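Local coordinates for DNA repair protein RAD14 (Saccharomyces cerevisiae, PDB 5A3D) that recognises damaged, kinked DNA through its zinc-containing DNA-binding domain and is required for the incision step of nucleotide excision repair, at residues Phe21-Cys26 with Leu80-Glu85; Asp48-Asp53 with Lys92-Glu97. All blocks are in the same frame, centred on the assembly; numbering follows the deposited sequence.

Contact 1 (Phe21-Cys26 with Leu80-Glu85). With ZN (zinc ion), chain F; nucleotides of chain D.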
# COMPACT_ATOMS: atom_id res chain seq x y z
N PHE B 21 3.28 12.75 23.96
CA PHE B 21 2.92 13.83 23.11
C PHE B 21 3.73 15.12 23.42
O PHE B 21 3.55 16.11 22.70
CB PHE B 21 1.45 14.08 23.18
CG PHE B 21 0.62 12.95 22.66
CD1 PHE B 21 0.50 12.76 21.31
CD2 PHE B 21 0.06 12.03 23.53
CE1 PHE B 21 -0.19 11.64 20.78
CE2 PHE B 21 -0.75 10.99 23.05
CZ PHE B 21 -0.79 10.74 21.65
N LYS B 22 4.57 15.09 24.47
CA LYS B 22 5.48 16.18 24.80
C LYS B 22 4.77 17.46 25.19
O LYS B 22 5.18 18.55 24.83
CB LYS B 22 6.47 16.44 23.63
CG LYS B 22 6.94 15.19 22.99
CD LYS B 22 7.79 14.40 23.95
CE LYS B 22 8.17 13.12 23.22
NZ LYS B 22 8.89 12.13 24.08
N LEU B 23 3.72 17.31 25.96
CA LEU B 23 2.87 18.46 26.35
C LEU B 23 2.94 18.56 27.85
O LEU B 23 2.68 17.57 28.54
CB LEU B 23 1.44 18.21 25.88
CG LEU B 23 1.22 18.34 24.37
CD1 LEU B 23 -0.19 17.87 23.97
CD2 LEU B 23 1.44 19.74 23.93
N GLN B 24 3.37 19.70 28.33
CA GLN B 24 3.35 20.00 29.76
C GLN B 24 1.94 20.39 30.26
O GLN B 24 1.67 21.61 30.46
CB GLN B 24 4.37 21.09 30.07
CG GLN B 24 5.78 20.61 29.88
CD GLN B 24 6.56 20.82 31.16
OE1 GLN B 24 7.08 21.94 31.41
NE2 GLN B 24 6.60 19.77 32.03
N VAL B 25 1.06 19.39 30.32
CA VAL B 25 -0.39 19.57 30.62
C VAL B 25 -0.81 18.53 31.63
O VAL B 25 -0.41 17.38 31.52
CB VAL B 25 -1.25 19.42 29.34
CG1 VAL B 25 -2.72 19.61 29.68
CG2 VAL B 25 -0.80 20.47 28.36
N CYS B 26 -1.47 18.97 32.69
CA CYS B 26 -1.92 18.06 33.74
C CYS B 26 -3.16 17.29 33.28
O CYS B 26 -3.89 17.70 32.34
CB CYS B 26 -2.20 18.82 35.07
SG CYS B 26 -3.62 19.83 35.12
N LEU B 80 -3.48 6.13 18.71
CA LEU B 80 -4.13 7.28 19.34
C LEU B 80 -3.24 8.51 19.04
O LEU B 80 -2.03 8.53 19.29
CB LEU B 80 -4.38 7.10 20.80
CG LEU B 80 -5.25 5.86 21.19
CD1 LEU B 80 -5.29 5.70 22.68
CD2 LEU B 80 -6.62 6.10 20.63
N PHE B 81 -3.89 9.51 18.57
CA PHE B 81 -3.27 10.81 18.12
C PHE B 81 -3.90 11.94 18.99
O PHE B 81 -5.08 11.81 19.37
CB PHE B 81 -3.55 11.07 16.66
CG PHE B 81 -2.97 10.05 15.76
CD1 PHE B 81 -3.64 8.86 15.56
CD2 PHE B 81 -1.74 10.25 15.12
CE1 PHE B 81 -3.15 7.91 14.66
CE2 PHE B 81 -1.24 9.25 14.27
CZ PHE B 81 -1.95 8.08 14.04
N VAL B 82 -3.12 12.98 19.25
CA VAL B 82 -3.63 14.11 20.10
C VAL B 82 -4.31 15.12 19.16
O VAL B 82 -3.77 15.53 18.10
CB VAL B 82 -2.61 14.74 21.11
CG1 VAL B 82 -1.48 15.53 20.48
CG2 VAL B 82 -3.34 15.58 22.17
N ARG B 83 -5.49 15.53 19.61
CA ARG B 83 -6.30 16.38 18.79
C ARG B 83 -5.52 17.60 18.30
O ARG B 83 -5.63 17.91 17.14
CB ARG B 83 -7.63 16.77 19.42
CG ARG B 83 -8.40 17.60 18.41
CD ARG B 83 -9.74 18.05 18.88
NE ARG B 83 -10.66 17.09 19.35
CZ ARG B 83 -11.44 16.38 18.56
NH1 ARG B 83 -11.33 16.52 17.23
NH2 ARG B 83 -12.33 15.53 19.09
N CYS B 84 -4.77 18.27 19.18
CA CYS B 84 -4.17 19.54 18.75
C CYS B 84 -3.19 19.33 17.54
O CYS B 84 -3.12 20.17 16.70
CB CYS B 84 -3.50 20.26 19.93
SG CYS B 84 -2.22 19.34 20.80
N GLU B 85 -2.46 18.23 17.53
CA GLU B 85 -1.55 17.88 16.38
C GLU B 85 -2.29 17.60 15.08
O GLU B 85 -2.01 18.15 13.99
CB GLU B 85 -0.71 16.67 16.75
CG GLU B 85 0.41 17.02 17.66
CD GLU B 85 1.36 15.86 17.93
OE1 GLU B 85 1.33 14.82 17.23
OE2 GLU B 85 2.24 16.07 18.86
ZN ZN F . -3.37 22.04 34.46
O5' DG D 1 -15.20 0.12 22.78
C5' DG D 1 -13.82 0.54 22.66
C4' DG D 1 -13.76 1.92 22.05
O4' DG D 1 -13.59 3.06 22.92
C3' DG D 1 -13.05 2.20 20.72
O3' DG D 1 -13.98 2.22 19.61
C2' DG D 1 -12.35 3.54 20.95
C1' DG D 1 -12.54 3.88 22.43
N9 DG D 1 -11.34 3.62 23.23
C8 DG D 1 -10.84 2.41 23.63
N7 DG D 1 -9.72 2.52 24.30
C5 DG D 1 -9.44 3.88 24.29
C6 DG D 1 -8.36 4.60 24.86
O6 DG D 1 -7.38 4.16 25.49
N1 DG D 1 -8.49 5.97 24.65
C2 DG D 1 -9.52 6.57 23.97
N2 DG D 1 -9.48 7.91 23.88
N3 DG D 1 -10.53 5.91 23.41
C4 DG D 1 -10.43 4.58 23.63

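Contact 2 (Asp48-Asp53 with Lys92-Glu97)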
# COMPACT_ATOMS: atom_id res chain seq x y z
N ASP B 48 -12.78 12.30 10.77
CA ASP B 48 -12.98 13.67 11.24
C ASP B 48 -12.17 14.72 10.48
O ASP B 48 -12.64 15.84 10.28
CB ASP B 48 -12.63 13.80 12.72
CG ASP B 48 -13.56 13.01 13.63
OD1 ASP B 48 -14.56 12.42 13.10
OD2 ASP B 48 -13.21 12.94 14.86
N TYR B 49 -10.96 14.38 10.07
CA TYR B 49 -10.06 15.36 9.50
C TYR B 49 -9.62 15.10 8.06
O TYR B 49 -8.76 15.81 7.52
CB TYR B 49 -8.84 15.53 10.42
CG TYR B 49 -9.21 16.15 11.74
CD1 TYR B 49 -9.47 17.50 11.85
CD2 TYR B 49 -9.28 15.39 12.88
CE1 TYR B 49 -9.80 18.07 13.08
CE2 TYR B 49 -9.67 15.95 14.10
CZ TYR B 49 -9.87 17.28 14.21
OH TYR B 49 -10.23 17.88 15.43
N PHE B 50 -10.14 14.02 7.51
CA PHE B 50 -9.83 13.56 6.17
C PHE B 50 -8.34 13.34 5.96
O PHE B 50 -7.80 13.66 4.90
CB PHE B 50 -10.48 14.48 5.17
CG PHE B 50 -11.94 14.72 5.45
CD1 PHE B 50 -12.84 13.67 5.45
CD2 PHE B 50 -12.40 15.99 5.74
CE1 PHE B 50 -14.18 13.88 5.72
CE2 PHE B 50 -13.74 16.22 6.02
CZ PHE B 50 -14.63 15.14 6.04
N LEU B 51 -7.66 12.79 6.97
CA LEU B 51 -6.21 12.55 6.84
C LEU B 51 -6.07 11.19 6.26
O LEU B 51 -6.91 10.34 6.52
CB LEU B 51 -5.42 12.70 8.19
CG LEU B 51 -5.61 14.11 8.80
CD1 LEU B 51 -4.71 14.25 10.03
CD2 LEU B 51 -5.40 15.29 7.85
N THR B 52 -4.99 10.96 5.52
CA THR B 52 -4.76 9.61 4.89
C THR B 52 -3.83 8.72 5.61
O THR B 52 -3.12 9.15 6.52
CB THR B 52 -4.13 9.79 3.50
OG1 THR B 52 -2.82 10.32 3.67
CG2 THR B 52 -4.94 10.73 2.73
N ASP B 53 -3.79 7.46 5.21
CA ASP B 53 -2.80 6.56 5.78
C ASP B 53 -1.39 7.04 5.67
O ASP B 53 -0.71 6.97 6.69
CB ASP B 53 -2.90 5.08 5.30
CG ASP B 53 -4.00 4.35 5.93
OD1 ASP B 53 -4.26 4.54 7.12
OD2 ASP B 53 -4.64 3.55 5.20
N LYS B 92 -3.89 22.99 8.01
CA LYS B 92 -2.89 23.31 6.98
C LYS B 92 -3.25 22.64 5.63
O LYS B 92 -3.13 23.24 4.55
CB LYS B 92 -1.49 22.93 7.48
CG LYS B 92 -0.41 22.71 6.42
CD LYS B 92 0.41 21.44 6.68
CE LYS B 92 -0.09 20.17 5.93
NZ LYS B 92 0.32 20.03 4.47
N LYS B 93 -3.68 21.39 5.69
CA LYS B 93 -4.04 20.66 4.49
C LYS B 93 -5.27 21.19 3.77
O LYS B 93 -5.37 21.08 2.54
CB LYS B 93 -4.25 19.17 4.82
CG LYS B 93 -4.94 18.31 3.78
CD LYS B 93 -4.92 16.84 4.18
CE LYS B 93 -5.13 15.91 3.00
NZ LYS B 93 -5.41 14.50 3.30
N TRP B 94 -6.22 21.71 4.52
CA TRP B 94 -7.52 21.94 3.98
C TRP B 94 -7.81 23.41 3.88
O TRP B 94 -8.70 23.76 3.14
CB TRP B 94 -8.61 21.26 4.81
CG TRP B 94 -8.58 19.76 4.72
CD1 TRP B 94 -8.43 18.90 5.75
CD2 TRP B 94 -8.69 18.96 3.54
NE1 TRP B 94 -8.47 17.61 5.30
CE2 TRP B 94 -8.60 17.62 3.94
CE3 TRP B 94 -8.84 19.26 2.19
CZ2 TRP B 94 -8.66 16.57 3.04
CZ3 TRP B 94 -8.90 18.23 1.29
CH2 TRP B 94 -8.81 16.89 1.72
N GLY B 95 -7.07 24.25 4.60
CA GLY B 95 -7.32 25.69 4.60
C GLY B 95 -8.18 26.07 5.77
O GLY B 95 -9.30 26.55 5.59
N GLY B 96 -7.68 25.77 6.98
CA GLY B 96 -8.35 26.16 8.21
C GLY B 96 -9.62 25.37 8.44
O GLY B 96 -9.96 24.48 7.67
N GLU B 97 -10.29 25.72 9.53
CA GLU B 97 -11.54 25.13 9.92
C GLU B 97 -12.54 25.25 8.76
O GLU B 97 -13.38 24.35 8.50
CB GLU B 97 -12.06 25.90 11.15
CG GLU B 97 -13.12 25.19 12.00
CD GLU B 97 -13.31 25.84 13.39
OE1 GLU B 97 -13.77 27.01 13.47
OE2 GLU B 97 -12.99 25.18 14.41

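Contact 1 (Phe21-Cys26 with Leu80-Glu85)
The zinc finger meets the rest of the DNA-binding domain here, where Phe21 of the loop between helices 15-19 and 27-32 lies against Val82, the N-cap residue of helix 83-94 at the end of strand 78-82. Val82 CB stands over one face of the Phe21 ring in a CH-pi contact, 4.0 Å from the centroid and offset toward the rim, while its CG1 reaches 3.5 Å from Phe21 CD1. The ring is placed by a chi1 of -65°, which sets CG anti to the carbonyl carbon and lays the ring alongside Val82. Its far end arrives in plane at a carbonyl, with Phe21 CZ 3.5 Å from Leu80 O. Glu85 OE2 also lies near the plane of the ring, at its edge, but its hydrogen bond goes to His63. Leu23 extends the apolar seam toward the helix: its CD1 touches Cys84 SG at 4.0 Å and, more loosely, Val82 CG2. No hydrogen bond joins the two segments; the seam rests mainly on apolar contact and the ring edge against Leu80 O. Leu39 of the edge strand and Val16 of helix 15-19 also pack on Phe21. Further along the loop, away from the interface, Cys26 SG binds the zinc ion at 2.3 Å, together with Cys4, Cys7 and Cys29. Leu80 CD1 approaches N1 of the guanine DG1 of chain D at 3.8 Å. The zinc-finger subdomain, its four-cysteine site set back, thus packs through Phe21 and Leu23 onto the strand-to-helix junction of the XPA-family DNA-binding domain.

Contact 2 (Asp48-Asp53 with Lys92-Glu97)
Two helix ends face each other: the chain leaves helix 42-49 at Phe50 and helix 83-94 at Gly95, both with positive phi, and the CA atoms of Leu51 and Lys93 come within 8.7 Å. Consecutive side chains of the second helix, Lys93 and Trp94, grip the consecutive carbonyls of Phe50 and Tyr49, where helix 42-49 ends. Trp94 NE1 donates to Tyr49 O at 2.9 Å with an N-H...O angle of 152°; the oxygen lies near the indole plane, whereas the donor is tilted 35° from the carbonyl plane. Lys93 NZ bonds Phe50 O at 3.0 Å, lying in that carbonyl's plane, and has a second partner in Glu55, with which it forms a salt bridge. The lysine gets there as an extended chain, CG anti to the backbone N (chi1 166°), its CG lying over one face of the neighbouring indole. On the way, Lys93 CD passes Leu51 CD2 at 4.0 Å, and NZ lies beside the methyl group of Thr52, the N-cap of helix 53-56, which also lies against a phosphate of the bound DNA. The benzo side of the indole meets Phe50 at its CB, 3.5 Å from Trp94 CZ2. Replacing Trp94 with a leucine would probably leave Tyr49 O without its indole donor and open a gap beside Phe50 CB. Around this junction, Tyr49 and Leu51 pack on Val86 of helix 83-94, while Phe50 and Trp94 both touch Leu100 of helix 96-113.

In the fold
Contacts 1 and 2 lie with their centres 18 Å apart and share helix 83-94, which joins them because contact 1 is at its start and contact 2 at its end. Their segments alternate along the chain: 21-26, 48-53, 80-85, then 92-97. Contact 1 ties the zinc finger to the end of strand 78-82; contact 2 holds the chain leaving helix 42-49 against the last turn of helix 83-94. A probable hydrogen bond between Arg83 NH1 and Tyr49 OH, 2.5 Å long, links them directly. Both contacts lie near bound DNA, through Leu80 and through Thr52 and Asp53, in keeping with a DNA-binding domain, two monomers of which bind kinked, damaged DNA.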